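2-methyl-3-hydroxypyridine-5-carboxylic acid oxygenase (Mesorhizobium loti, PDB 3ALJ) catalyses the FAD-dependent oxygenation of 2-methyl-3-hydroxypyridine-5-carboxylic acid, probably with opening of the pyridine ring. Local coordinates at residues F49-Y54 against E221-L226; M104-L109 against L179-V184; P185-E190 against L256-K261. All blocks are in the same frame, centred on the assembly; numbering follows the deposited sequence. Where two conformers were deposited one is given.

Contact 1 of 3, residues F49-Y54 against E221-L226. With FAD (flavin-adenine dinucleotide), chain B.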
loop_
_atom_site.group_PDB
_atom_site.type_symbol
_atom_site.label_atom_id
_atom_site.label_comp_id
_atom_site.label_asym_id
_atom_site.label_seq_id
_atom_site.Cartn_x
_atom_site.Cartn_y
_atom_site.Cartn_z
ATOM N N PHE A 49 1.590 1.809 -9.812
ATOM C CA PHE A 49 0.214 2.159 -10.216
ATOM C C PHE A 49 -0.645 2.425 -9.003
ATOM O O PHE A 49 -0.306 1.978 -7.866
ATOM C CB PHE A 49 -0.309 0.914 -10.910
ATOM C CG PHE A 49 0.313 0.724 -12.248
ATOM C CD1 PHE A 49 1.346 -0.217 -12.408
ATOM C CD2 PHE A 49 -0.164 1.439 -13.327
ATOM C CE1 PHE A 49 1.978 -0.406 -13.632
ATOM C CE2 PHE A 49 0.427 1.252 -14.612
ATOM C CZ PHE A 49 1.504 0.305 -14.761
ATOM N N GLY A 50 -1.709 3.174 -9.218
ATOM C CA GLY A 50 -2.678 3.396 -8.137
ATOM C C GLY A 50 -2.830 4.886 -7.787
ATOM O O GLY A 50 -3.652 5.195 -6.867
ATOM N N ALA A 51 -2.063 5.765 -8.496
ATOM C CA ALA A 51 -2.175 7.250 -8.231
ATOM C C ALA A 51 -1.611 7.762 -6.897
ATOM O O ALA A 51 -0.555 8.344 -6.855
ATOM C CB ALA A 51 -3.608 7.740 -8.433
ATOM N N GLY A 52 -2.352 7.522 -5.826
ATOM C CA GLY A 52 -1.992 8.070 -4.478
ATOM C C GLY A 52 -1.926 7.020 -3.414
ATOM O O GLY A 52 -2.450 5.883 -3.645
ATOM N N ILE A 53 -1.358 7.387 -2.217
ATOM C CA ILE A 53 -1.297 6.418 -1.168
ATOM C C ILE A 53 -1.169 7.161 0.138
ATOM O O ILE A 53 -0.559 8.210 0.206
ATOM C CB ILE A 53 -0.127 5.410 -1.390
ATOM C CG1 ILE A 53 -0.249 4.194 -0.419
ATOM C CG2 ILE A 53 1.280 6.058 -1.291
ATOM C CD1 ILE A 53 0.797 3.120 -0.841
ATOM N N TYR A 54 -1.826 6.602 1.158
ATOM C CA TYR A 54 -1.617 7.034 2.563
ATOM C C TYR A 54 -0.601 6.172 3.292
ATOM O O TYR A 54 -0.675 4.907 3.189
ATOM C CB TYR A 54 -2.924 6.917 3.361
ATOM C CG TYR A 54 -3.988 7.941 3.045
ATOM C CD1 TYR A 54 -4.470 8.202 1.751
ATOM C CD2 TYR A 54 -4.570 8.638 4.092
ATOM C CE1 TYR A 54 -5.422 9.148 1.516
ATOM C CE2 TYR A 54 -5.611 9.557 3.905
ATOM C CZ TYR A 54 -6.013 9.836 2.592
ATOM O OH TYR A 54 -6.984 10.761 2.350
ATOM N N GLU A 221 -0.465 18.617 -6.226
ATOM C CA GLU A 221 -1.095 17.362 -6.649
ATOM C C GLU A 221 -2.170 16.921 -5.666
ATOM O O GLU A 221 -1.904 16.893 -4.440
ATOM C CB GLU A 221 -0.114 16.210 -6.734
ATOM C CG GLU A 221 0.916 16.452 -7.911
ATOM C CD GLU A 221 1.988 15.387 -7.847
ATOM O OE1 GLU A 221 2.708 15.371 -6.851
ATOM O OE2 GLU A 221 2.144 14.626 -8.835
ATOM N N LEU A 222 -3.326 16.609 -6.217
ATOM C CA LEU A 222 -4.497 16.113 -5.434
ATOM C C LEU A 222 -4.806 14.653 -5.854
ATOM O O LEU A 222 -4.929 14.347 -7.017
ATOM C CB LEU A 222 -5.738 16.930 -5.764
ATOM C CG LEU A 222 -7.066 16.471 -5.126
ATOM C CD1 LEU A 222 -7.020 16.613 -3.619
ATOM C CD2 LEU A 222 -8.168 17.418 -5.665
ATOM N N TYR A 223 -4.914 13.745 -4.900
ATOM C CA TYR A 223 -5.301 12.330 -5.106
ATOM C C TYR A 223 -6.792 12.280 -4.858
ATOM O O TYR A 223 -7.275 12.654 -3.737
ATOM C CB TYR A 223 -4.449 11.522 -4.135
ATOM C CG TYR A 223 -4.903 10.074 -3.873
ATOM C CD1 TYR A 223 -5.499 9.292 -4.866
ATOM C CD2 TYR A 223 -4.654 9.539 -2.608
ATOM C CE1 TYR A 223 -5.907 7.933 -4.532
ATOM C CE2 TYR A 223 -5.031 8.232 -2.285
ATOM C CZ TYR A 223 -5.627 7.471 -3.261
ATOM O OH TYR A 223 -6.030 6.155 -2.959
ATOM N N LEU A 224 -7.502 11.823 -5.871
ATOM C CA LEU A 224 -8.937 11.548 -5.727
ATOM C C LEU A 224 -9.228 10.100 -5.895
ATOM O O LEU A 224 -8.642 9.451 -6.775
ATOM C CB LEU A 224 -9.766 12.240 -6.819
ATOM C CG LEU A 224 -9.707 13.774 -6.769
ATOM C CD1 LEU A 224 -10.522 14.361 -7.935
ATOM C CD2 LEU A 224 -10.262 14.278 -5.358
ATOM N N GLY A 225 -10.134 9.567 -5.081
ATOM C CA GLY A 225 -10.643 8.163 -5.243
ATOM C C GLY A 225 -12.108 8.307 -5.491
ATOM O O GLY A 225 -12.827 8.802 -4.620
ATOM N N LEU A 226 -12.576 7.902 -6.656
ATOM C CA LEU A 226 -14.002 8.055 -7.060
ATOM C C LEU A 226 -14.627 6.684 -6.946
ATOM O O LEU A 226 -14.231 5.778 -7.742
ATOM C CB LEU A 226 -14.146 8.663 -8.482
ATOM C CG LEU A 226 -14.157 10.173 -8.605
ATOM C CD1 LEU A 226 -12.998 10.858 -7.994
ATOM C CD2 LEU A 226 -14.187 10.517 -10.175
HETATM P PA FAD B . 2.811 -4.642 -5.519
HETATM O O1A FAD B . 2.790 -3.193 -5.144
HETATM O O2A FAD B . 1.747 -5.188 -6.277
HETATM O O5B FAD B . 4.189 -4.869 -6.277
HETATM C C5B FAD B . 4.540 -6.181 -6.828
HETATM C C4B FAD B . 5.574 -5.816 -7.872
HETATM O O4B FAD B . 5.983 -7.144 -8.349
HETATM C C3B FAD B . 5.053 -5.117 -9.074
HETATM O O3B FAD B . 5.926 -4.039 -9.470
HETATM C C2B FAD B . 4.907 -6.264 -10.138
HETATM O O2B FAD B . 5.060 -5.808 -11.493
HETATM C C1B FAD B . 6.066 -7.155 -9.833
HETATM N N9A FAD B . 5.839 -8.537 -10.112
HETATM C C8A FAD B . 4.663 -9.254 -10.122
HETATM N N7A FAD B . 4.884 -10.556 -10.356
HETATM C C5A FAD B . 6.255 -10.686 -10.515
HETATM C C6A FAD B . 7.079 -11.795 -10.685
HETATM N N6A FAD B . 6.542 -13.054 -10.816
HETATM N N1A FAD B . 8.391 -11.559 -10.759
HETATM C C2A FAD B . 8.922 -10.334 -10.681
HETATM N N3A FAD B . 8.180 -9.208 -10.474
HETATM C C4A FAD B . 6.841 -9.430 -10.366
HETATM N N1 FAD B . -1.917 0.636 1.072
HETATM C C2 FAD B . -1.526 1.573 1.917
HETATM O O2 FAD B . -0.615 1.406 2.743
HETATM N N3 FAD B . -2.159 2.817 1.915
HETATM C C4 FAD B . -3.177 3.118 1.009
HETATM O O4 FAD B . -3.616 4.327 0.947
HETATM C C4X FAD B . -3.576 2.108 0.152
HETATM N N5 FAD B . -4.697 2.325 -0.721
HETATM C C5X FAD B . -5.132 1.287 -1.524
HETATM C C6 FAD B . -6.288 1.428 -2.312
HETATM C C7 FAD B . -6.684 0.425 -3.158
HETATM C C7M FAD B . -7.959 0.624 -4.028
HETATM C C8 FAD B . -5.997 -0.770 -3.198
HETATM C C8M FAD B . -6.433 -1.940 -4.110
HETATM C C9 FAD B . -4.846 -0.929 -2.414
HETATM C C9A FAD B . -4.424 0.092 -1.526
HETATM N N10 FAD B . -3.252 -0.064 -0.664
HETATM C C10 FAD B . -2.891 0.919 0.179
HETATM C "C1'" FAD B . -2.504 -1.410 -0.672
HETATM C "C2'" FAD B . -1.251 -1.277 -1.527
HETATM O "O2'" FAD B . -1.625 -0.846 -2.852
HETATM C "C3'" FAD B . -0.602 -2.664 -1.694
HETATM O "O3'" FAD B . -0.818 -3.398 -0.431
HETATM C "C4'" FAD B . 0.856 -2.633 -1.898
HETATM O "O4'" FAD B . 1.090 -1.951 -3.162
HETATM C "C5'" FAD B . 1.432 -4.004 -2.037
HETATM O "O5'" FAD B . 2.834 -3.889 -2.260
HETATM P P FAD B . 3.585 -5.186 -2.763
HETATM O O1P FAD B . 4.978 -4.765 -2.966
HETATM O O2P FAD B . 3.297 -6.377 -1.902
HETATM O O3P FAD B . 2.885 -5.537 -4.178
HETATM O O HOH W 1 -4.131 3.804 -3.224
#
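With CG trans to the backbone N (chi1 164°), Y223 throws its ring across to G52, while Y54, whose CG lies trans to its own carbonyl carbon (chi1 -73°), brings its ring up beside it. G52 CA sits squarely over one face of the Y223 ring, 3.5 Å from the ring centroid and 8° off the normal, a CH-pi contact that only a residue without a side chain allows here: a CB on G52 would collide with Y223 CG. The Y54 ring meets its neighbour with an edge, CE1 lying 3.9 Å from Y223 CE2, and its hydroxyl is held by S215 and T199. A water donates to G52 O and also hydrogen-bonds to Y223 OH, 3.0 Å away. A leucine in place of Y223 would probably leave G52 without its aromatic cover and this water without one of its partners. The backbone of Y54 faces the cofactor: its N donates to FAD O4 in a nearly straight bond of 2.9 Å, and FAD N3 donates to its O (2.9 Å). Such paired backbone bonds to the pyrimidine edge of the isoalloxazine mark this as the flavin site, where strand 52-56 meets the sheet containing strand 221-228.

Contact 2 of 3, residues M104-L109 against L179-V184. With FAD (flavin-adenine dinucleotide), chain B.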
loop_
_atom_site.group_PDB
_atom_site.type_symbol
_atom_site.label_atom_id
_atom_site.label_comp_id
_atom_site.label_asym_id
_atom_site.label_seq_id
_atom_site.Cartn_x
_atom_site.Cartn_y
_atom_site.Cartn_z
ATOM N N MET A 104 0.688 10.941 -0.248
ATOM C CA MET A 104 1.703 11.192 -1.329
ATOM C C MET A 104 1.220 10.484 -2.567
ATOM O O MET A 104 0.407 9.577 -2.529
ATOM C CB MET A 104 3.102 10.685 -0.952
ATOM C CG MET A 104 3.052 9.145 -0.680
ATOM S SD MET A 104 4.402 8.642 0.447
ATOM C CE MET A 104 3.633 9.210 2.037
ATOM N N THR A 105 1.858 10.850 -3.664
ATOM C CA THR A 105 1.601 9.995 -4.878
ATOM C C THR A 105 2.390 8.671 -4.715
ATOM O O THR A 105 3.420 8.619 -4.083
ATOM C CB THR A 105 1.968 10.757 -6.198
ATOM O OG1 THR A 105 3.398 10.898 -6.287
ATOM C CG2 THR A 105 1.296 12.131 -6.306
ATOM N N ARG A 106 1.833 7.682 -5.418
ATOM C CA ARG A 106 2.515 6.419 -5.493
ATOM C C ARG A 106 3.900 6.547 -6.101
ATOM O O ARG A 106 4.852 5.918 -5.623
ATOM C CB ARG A 106 1.663 5.437 -6.352
ATOM C CG ARG A 106 0.532 5.042 -5.433
ATOM C CD ARG A 106 0.090 3.745 -5.510
ATOM N NE ARG A 106 -0.984 3.373 -4.561
ATOM C CZ ARG A 106 -1.103 2.157 -4.036
ATOM N NH1 ARG A 106 -0.215 1.252 -4.263
ATOM N NH2 ARG A 106 -2.143 1.924 -3.277
ATOM N N SER A 107 4.007 7.342 -7.166
ATOM C CA SER A 107 5.309 7.552 -7.771
ATOM C C SER A 107 6.289 8.182 -6.813
ATOM O O SER A 107 7.466 7.803 -6.765
ATOM C CB SER A 107 5.104 8.406 -8.993
ATOM O OG SER A 107 4.504 7.590 -9.989
ATOM N N HIS A 108 5.783 9.091 -5.951
ATOM C CA HIS A 108 6.715 9.711 -4.993
ATOM C C HIS A 108 7.294 8.717 -4.036
ATOM O O HIS A 108 8.497 8.712 -3.794
ATOM C CB HIS A 108 5.922 10.842 -4.267
ATOM C CG HIS A 108 6.765 11.623 -3.314
ATOM N ND1 HIS A 108 7.625 12.606 -3.765
ATOM C CD2 HIS A 108 6.835 11.601 -1.981
ATOM C CE1 HIS A 108 8.190 13.167 -2.698
ATOM N NE2 HIS A 108 7.701 12.601 -1.604
ATOM N N LEU A 109 6.446 7.826 -3.519
ATOM C CA LEU A 109 6.935 6.851 -2.585
ATOM C C LEU A 109 7.885 5.841 -3.278
ATOM O O LEU A 109 8.954 5.518 -2.804
ATOM C CB LEU A 109 5.759 6.133 -1.917
ATOM C CG LEU A 109 6.084 4.950 -1.014
ATOM C CD1 LEU A 109 7.062 5.411 0.084
ATOM C CD2 LEU A 109 4.839 4.374 -0.484
ATOM N N LEU A 179 -12.895 1.219 -7.822
ATOM C CA LEU A 179 -12.907 2.660 -7.784
ATOM C C LEU A 179 -11.892 3.152 -8.729
ATOM O O LEU A 179 -11.109 2.387 -9.374
ATOM C CB LEU A 179 -12.448 3.071 -6.369
ATOM C CG LEU A 179 -10.950 2.945 -5.990
ATOM C CD1 LEU A 179 -10.774 3.790 -4.690
ATOM C CD2 LEU A 179 -10.395 1.578 -5.950
ATOM N N ILE A 180 -11.948 4.438 -8.886
ATOM C CA ILE A 180 -11.140 5.153 -9.912
ATOM C C ILE A 180 -10.233 6.074 -9.144
ATOM O O ILE A 180 -10.707 7.045 -8.505
ATOM C CB ILE A 180 -12.060 5.947 -10.867
ATOM C CG1 ILE A 180 -13.018 4.990 -11.542
ATOM C CG2 ILE A 180 -11.122 6.657 -11.886
ATOM C CD1 ILE A 180 -14.293 5.766 -12.143
ATOM N N ARG A 181 -8.887 5.852 -9.160
ATOM C CA ARG A 181 -7.933 6.683 -8.414
ATOM C C ARG A 181 -7.117 7.514 -9.413
ATOM O O ARG A 181 -6.604 6.984 -10.400
ATOM C CB ARG A 181 -7.018 5.737 -7.634
ATOM C CG ARG A 181 -7.652 4.977 -6.470
ATOM C CD ARG A 181 -6.680 4.042 -5.860
ATOM N NE ARG A 181 -6.511 2.889 -6.741
ATOM C CZ ARG A 181 -5.597 1.960 -6.535
ATOM N NH1 ARG A 181 -4.828 1.973 -5.466
ATOM N NH2 ARG A 181 -5.532 0.948 -7.412
ATOM N N LEU A 182 -7.044 8.811 -9.132
ATOM C CA LEU A 182 -6.408 9.718 -10.084
ATOM C C LEU A 182 -5.664 10.810 -9.317
ATOM O O LEU A 182 -5.956 11.143 -8.160
ATOM C CB LEU A 182 -7.465 10.479 -10.923
ATOM C CG LEU A 182 -8.561 9.637 -11.508
ATOM C CD1 LEU A 182 -9.731 10.357 -12.115
ATOM C CD2 LEU A 182 -7.976 8.844 -12.643
ATOM N N ILE A 183 -4.627 11.369 -10.005
ATOM C CA ILE A 183 -3.963 12.600 -9.625
ATOM C C ILE A 183 -4.378 13.686 -10.546
ATOM O O ILE A 183 -4.243 13.547 -11.808
ATOM C CB ILE A 183 -2.426 12.441 -9.570
ATOM C CG1 ILE A 183 -1.921 11.255 -8.716
ATOM C CG2 ILE A 183 -1.772 13.750 -9.152
ATOM C CD1 ILE A 183 -2.393 11.323 -7.187
ATOM N N VAL A 184 -4.848 14.783 -9.958
ATOM C CA VAL A 184 -5.194 16.026 -10.691
ATOM C C VAL A 184 -4.539 17.207 -9.987
ATOM O O VAL A 184 -4.045 17.146 -8.861
ATOM C CB VAL A 184 -6.725 16.254 -10.799
ATOM C CG1 VAL A 184 -7.320 15.065 -11.575
ATOM C CG2 VAL A 184 -7.355 16.323 -9.386
HETATM P PA FAD B . 2.811 -4.642 -5.519
HETATM O O1A FAD B . 2.790 -3.193 -5.144
HETATM O O2A FAD B . 1.747 -5.188 -6.277
HETATM O O5B FAD B . 4.189 -4.869 -6.277
HETATM C C5B FAD B . 4.540 -6.181 -6.828
HETATM C C4B FAD B . 5.574 -5.816 -7.872
HETATM O O4B FAD B . 5.983 -7.144 -8.349
HETATM C C3B FAD B . 5.053 -5.117 -9.074
HETATM O O3B FAD B . 5.926 -4.039 -9.470
HETATM C C2B FAD B . 4.907 -6.264 -10.138
HETATM O O2B FAD B . 5.060 -5.808 -11.493
HETATM C C1B FAD B . 6.066 -7.155 -9.833
HETATM N N9A FAD B . 5.839 -8.537 -10.112
HETATM C C8A FAD B . 4.663 -9.254 -10.122
HETATM N N7A FAD B . 4.884 -10.556 -10.356
HETATM C C5A FAD B . 6.255 -10.686 -10.515
HETATM C C6A FAD B . 7.079 -11.795 -10.685
HETATM N N6A FAD B . 6.542 -13.054 -10.816
HETATM N N1A FAD B . 8.391 -11.559 -10.759
HETATM C C2A FAD B . 8.922 -10.334 -10.681
HETATM N N3A FAD B . 8.180 -9.208 -10.474
HETATM C C4A FAD B . 6.841 -9.430 -10.366
HETATM N N1 FAD B . -1.917 0.636 1.072
HETATM C C2 FAD B . -1.526 1.573 1.917
HETATM O O2 FAD B . -0.615 1.406 2.743
HETATM N N3 FAD B . -2.159 2.817 1.915
HETATM C C4 FAD B . -3.177 3.118 1.009
HETATM O O4 FAD B . -3.616 4.327 0.947
HETATM C C4X FAD B . -3.576 2.108 0.152
HETATM N N5 FAD B . -4.697 2.325 -0.721
HETATM C C5X FAD B . -5.132 1.287 -1.524
HETATM C C6 FAD B . -6.288 1.428 -2.312
HETATM C C7 FAD B . -6.684 0.425 -3.158
HETATM C C7M FAD B . -7.959 0.624 -4.028
HETATM C C8 FAD B . -5.997 -0.770 -3.198
HETATM C C8M FAD B . -6.433 -1.940 -4.110
HETATM C C9 FAD B . -4.846 -0.929 -2.414
HETATM C C9A FAD B . -4.424 0.092 -1.526
HETATM N N10 FAD B . -3.252 -0.064 -0.664
HETATM C C10 FAD B . -2.891 0.919 0.179
HETATM C "C1'" FAD B . -2.504 -1.410 -0.672
HETATM C "C2'" FAD B . -1.251 -1.277 -1.527
HETATM O "O2'" FAD B . -1.625 -0.846 -2.852
HETATM C "C3'" FAD B . -0.602 -2.664 -1.694
HETATM O "O3'" FAD B . -0.818 -3.398 -0.431
HETATM C "C4'" FAD B . 0.856 -2.633 -1.898
HETATM O "O4'" FAD B . 1.090 -1.951 -3.162
HETATM C "C5'" FAD B . 1.432 -4.004 -2.037
HETATM O "O5'" FAD B . 2.834 -3.889 -2.260
HETATM P P FAD B . 3.585 -5.186 -2.763
HETATM O O1P FAD B . 4.978 -4.765 -2.966
HETATM O O2P FAD B . 3.297 -6.377 -1.902
HETATM O O3P FAD B . 2.885 -5.537 -4.178
HETATM O O HOH W 1 -4.131 3.804 -3.224
#
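FAD O2', a ribityl hydroxyl oxygen, is gripped by both terminal nitrogens of R106: NH2 donates to O2' at 2.8 Å and NH1 to O2' at 2.9 Å, both bonds clearly bent. O2' lies at the edge of the R106 guanidinium, and the fork should limit that group's rotation; the remaining nitrogen, NE, donates to the carbonyl of G52, so that all three nitrogens of R106 are engaged.

From strand 170-185, R181 brings a second guanidinium, turned 85° from the first. R106 NH2 lies at its edge, 3.5 Å from R181 NH1. These are two donors of like charge with no bond between them, but one water accepts from both, 2.7 Å from R106 NH2 and 3.0 Å from R181 NH1, and probably eases the repulsion. D268 makes a salt bridge to R181 NH2, which would further offset the charge. The bend at chi3 (-75°) in R181 helps lay its guanidinium against the flavin, with FAD C7M over the centre of one face. L179 CD2 reaches the same methyl group.

Away from the cofactor the contact becomes apolar: T105 CG2 meets I183 CD1 at 3.9 Å, the side chains crossing at about a right angle. T105 OG1 is turned the other way and accepts from H108 N, an N-cap bond of 3.0 Å at the start of helix 106-119.

The contact thus sits where strand 101-105, paired with strand 52-56, passes into that helix, and faces strand 170-185, which runs between strands 221-228 and 267-275 in the larger sheet.

Contact 3 of 3, residues P185-E190 against L256-K261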
loop_
_atom_site.group_PDB
_atom_site.type_symbol
_atom_site.label_atom_id
_atom_site.label_comp_id
_atom_site.label_asym_id
_atom_site.label_seq_id
_atom_site.Cartn_x
_atom_site.Cartn_y
_atom_site.Cartn_z
ATOM N N PRO A 185 -4.458 18.365 -10.643
ATOM C CA PRO A 185 -4.034 19.577 -9.966
ATOM C C PRO A 185 -4.941 19.950 -8.789
ATOM O O PRO A 185 -6.148 19.602 -8.813
ATOM C CB PRO A 185 -4.112 20.665 -11.106
ATOM C CG PRO A 185 -4.142 19.914 -12.330
ATOM C CD PRO A 185 -4.857 18.604 -12.047
ATOM N N ARG A 186 -4.334 20.576 -7.777
ATOM C CA ARG A 186 -5.107 21.029 -6.623
ATOM C C ARG A 186 -6.260 21.996 -6.933
ATOM O O ARG A 186 -7.277 21.928 -6.259
ATOM C CB ARG A 186 -4.195 21.684 -5.627
ATOM C CG ARG A 186 -3.172 20.693 -4.963
ATOM C CD ARG A 186 -3.798 19.810 -3.854
ATOM N NE ARG A 186 -4.510 20.530 -2.809
ATOM C CZ ARG A 186 -3.963 21.024 -1.716
ATOM N NH1 ARG A 186 -2.655 20.928 -1.394
ATOM N NH2 ARG A 186 -4.776 21.603 -0.851
ATOM N N MET A 187 -6.070 22.881 -7.935
ATOM C CA MET A 187 -7.057 23.917 -8.271
ATOM C C MET A 187 -7.495 24.676 -7.018
ATOM O O MET A 187 -8.686 24.977 -6.881
ATOM C CB MET A 187 -8.285 23.305 -8.976
ATOM C CG MET A 187 -7.965 22.302 -10.150
ATOM S SD MET A 187 -6.938 23.114 -11.386
ATOM C CE MET A 187 -8.206 24.217 -12.187
ATOM N N LYS A 188 -6.562 24.964 -6.117
ATOM C CA LYS A 188 -7.037 25.313 -4.771
ATOM C C LYS A 188 -7.788 26.648 -4.818
ATOM O O LYS A 188 -8.829 26.745 -4.138
ATOM C CB LYS A 188 -5.924 25.275 -3.700
ATOM C CG LYS A 188 -6.385 25.387 -2.200
ATOM C CD LYS A 188 -5.148 25.345 -1.295
ATOM C CE LYS A 188 -5.395 25.810 0.077
ATOM N NZ LYS A 188 -4.069 25.859 0.805
ATOM N N LYS A 189 -7.327 27.611 -5.628
ATOM C CA LYS A 189 -7.955 28.930 -5.712
ATOM C C LYS A 189 -9.384 28.715 -6.210
ATOM O O LYS A 189 -10.336 29.330 -5.680
ATOM C CB LYS A 189 -7.133 29.833 -6.680
ATOM C CG LYS A 189 -7.843 31.152 -7.127
ATOM C CD LYS A 189 -8.177 31.138 -8.643
ATOM C CE LYS A 189 -9.172 32.269 -9.034
ATOM N NZ LYS A 189 -10.576 31.845 -8.648
ATOM N N GLU A 190 -9.553 27.887 -7.262
ATOM C CA GLU A 190 -10.855 27.692 -7.894
ATOM C C GLU A 190 -11.856 26.953 -6.981
ATOM O O GLU A 190 -13.030 27.027 -7.170
ATOM C CB GLU A 190 -10.702 26.929 -9.187
ATOM C CG GLU A 190 -9.911 27.665 -10.218
ATOM C CD GLU A 190 -8.442 27.276 -10.267
ATOM O OE1 GLU A 190 -7.695 27.040 -9.254
ATOM O OE2 GLU A 190 -8.014 27.191 -11.433
ATOM N N LEU A 256 -12.751 17.925 -10.866
ATOM C CA LEU A 256 -13.398 16.907 -11.649
ATOM C C LEU A 256 -13.241 17.169 -13.170
ATOM O O LEU A 256 -13.091 16.214 -13.942
ATOM C CB LEU A 256 -14.833 16.664 -11.274
ATOM C CG LEU A 256 -15.002 16.116 -9.814
ATOM C CD1 LEU A 256 -16.487 16.314 -9.416
ATOM C CD2 LEU A 256 -14.576 14.702 -9.797
ATOM N N ILE A 257 -13.255 18.458 -13.550
ATOM C CA ILE A 257 -13.070 18.739 -14.989
ATOM C C ILE A 257 -11.666 18.275 -15.356
ATOM O O ILE A 257 -11.490 17.678 -16.440
ATOM C CB ILE A 257 -13.283 20.269 -15.216
ATOM C CG1 ILE A 257 -14.790 20.552 -15.166
ATOM C CG2 ILE A 257 -12.654 20.726 -16.592
ATOM C CD1 ILE A 257 -15.119 22.071 -15.107
ATOM N N GLU A 258 -10.630 18.515 -14.503
ATOM C CA GLU A 258 -9.280 18.012 -14.813
ATOM C C GLU A 258 -9.260 16.501 -14.833
ATOM O O GLU A 258 -8.645 15.864 -15.719
ATOM C CB GLU A 258 -8.195 18.537 -13.889
ATOM C CG GLU A 258 -8.234 20.104 -13.823
ATOM C CD GLU A 258 -7.959 20.724 -15.202
ATOM O OE1 GLU A 258 -7.126 20.181 -15.936
ATOM O OE2 GLU A 258 -8.674 21.732 -15.562
ATOM N N ALA A 259 -10.038 15.863 -13.936
ATOM C CA ALA A 259 -10.060 14.395 -13.933
ATOM C C ALA A 259 -10.595 13.739 -15.144
ATOM O O ALA A 259 -10.153 12.644 -15.596
ATOM C CB ALA A 259 -10.848 13.883 -12.669
ATOM N N ALA A 260 -11.626 14.411 -15.699
ATOM C CA ALA A 260 -12.307 13.891 -16.864
ATOM C C ALA A 260 -11.417 13.903 -18.134
ATOM O O ALA A 260 -11.771 13.131 -19.050
ATOM C CB ALA A 260 -13.632 14.688 -17.088
ATOM N N LYS A 261 -10.331 14.660 -18.112
ATOM C CA LYS A 261 -9.337 14.643 -19.252
ATOM C C LYS A 261 -8.456 13.400 -19.277
ATOM O O LYS A 261 -7.726 13.190 -20.268
ATOM C CB LYS A 261 -8.443 15.847 -19.148
ATOM C CG LYS A 261 -9.254 17.128 -19.230
ATOM C CD LYS A 261 -8.333 18.254 -18.993
ATOM C CE LYS A 261 -9.106 19.594 -19.237
ATOM N NZ LYS A 261 -8.300 20.708 -18.767
#
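P185 and M187 close on the aliphatic stem of E258, and the contact divides sharply between this small apolar patch and a charged outer side. The closer packing is at the proline, whose ring CD lies 3.8 Å from E258 CB, the two side chains crossing at about a right angle. M187 SD approaches the next carbon along, E258 CG, at 4.1 Å; bends at chi2 and chi3 fold the methionine chain back so that sulfur comes to the stem, and the same side chain also packs on P254 and C255. No hydrogen bond joins the two segments.

On the looser side, the E258 carboxylate turns to its own segment. K261 NZ meets OE1 of E258 at 3.1 Å in a salt bridge, on the syn side and 28° out of the carboxylate plane, while its bond to E258 OE2 is weak. The carboxylate of E190 remains well separated, its OE2 6.9 Å from E258 OE2, so any repulsion between them is probably modest.

With its methylenes inward and its carboxylate paired with the lysine three residues on, E258 lets helix 253-260 pack on the end of strand 170-185 and the following loop; V184 also touches E258 and A259, as in helix-on-sheet packing of an alpha/beta fold.

In the fold
From the N terminus, the chain first supplies residues 49-54, on strand 52-56, and contact 1 closes only when residues 221-226 arrive, 167 residues on. Contact 2 is nested inside that loop, joining 104-109 to 179-184. Contact 3 opens directly after it, at 185-190, and crosses contact 1, because its second segment, 256-261, follows 221-226. Contacts 1 and 2 are nearly one site, their centres about 3 Å apart: both touch FAD, share a water and tie the two-stranded sheet to neighbouring strands 221-228 and 170-185 of the larger one. The centre of contact 3 lies about 14 Å from that of contact 2; V184 and L182 packing on A259 join the two, and helix 253-260 is placed against the end of strand 170-185.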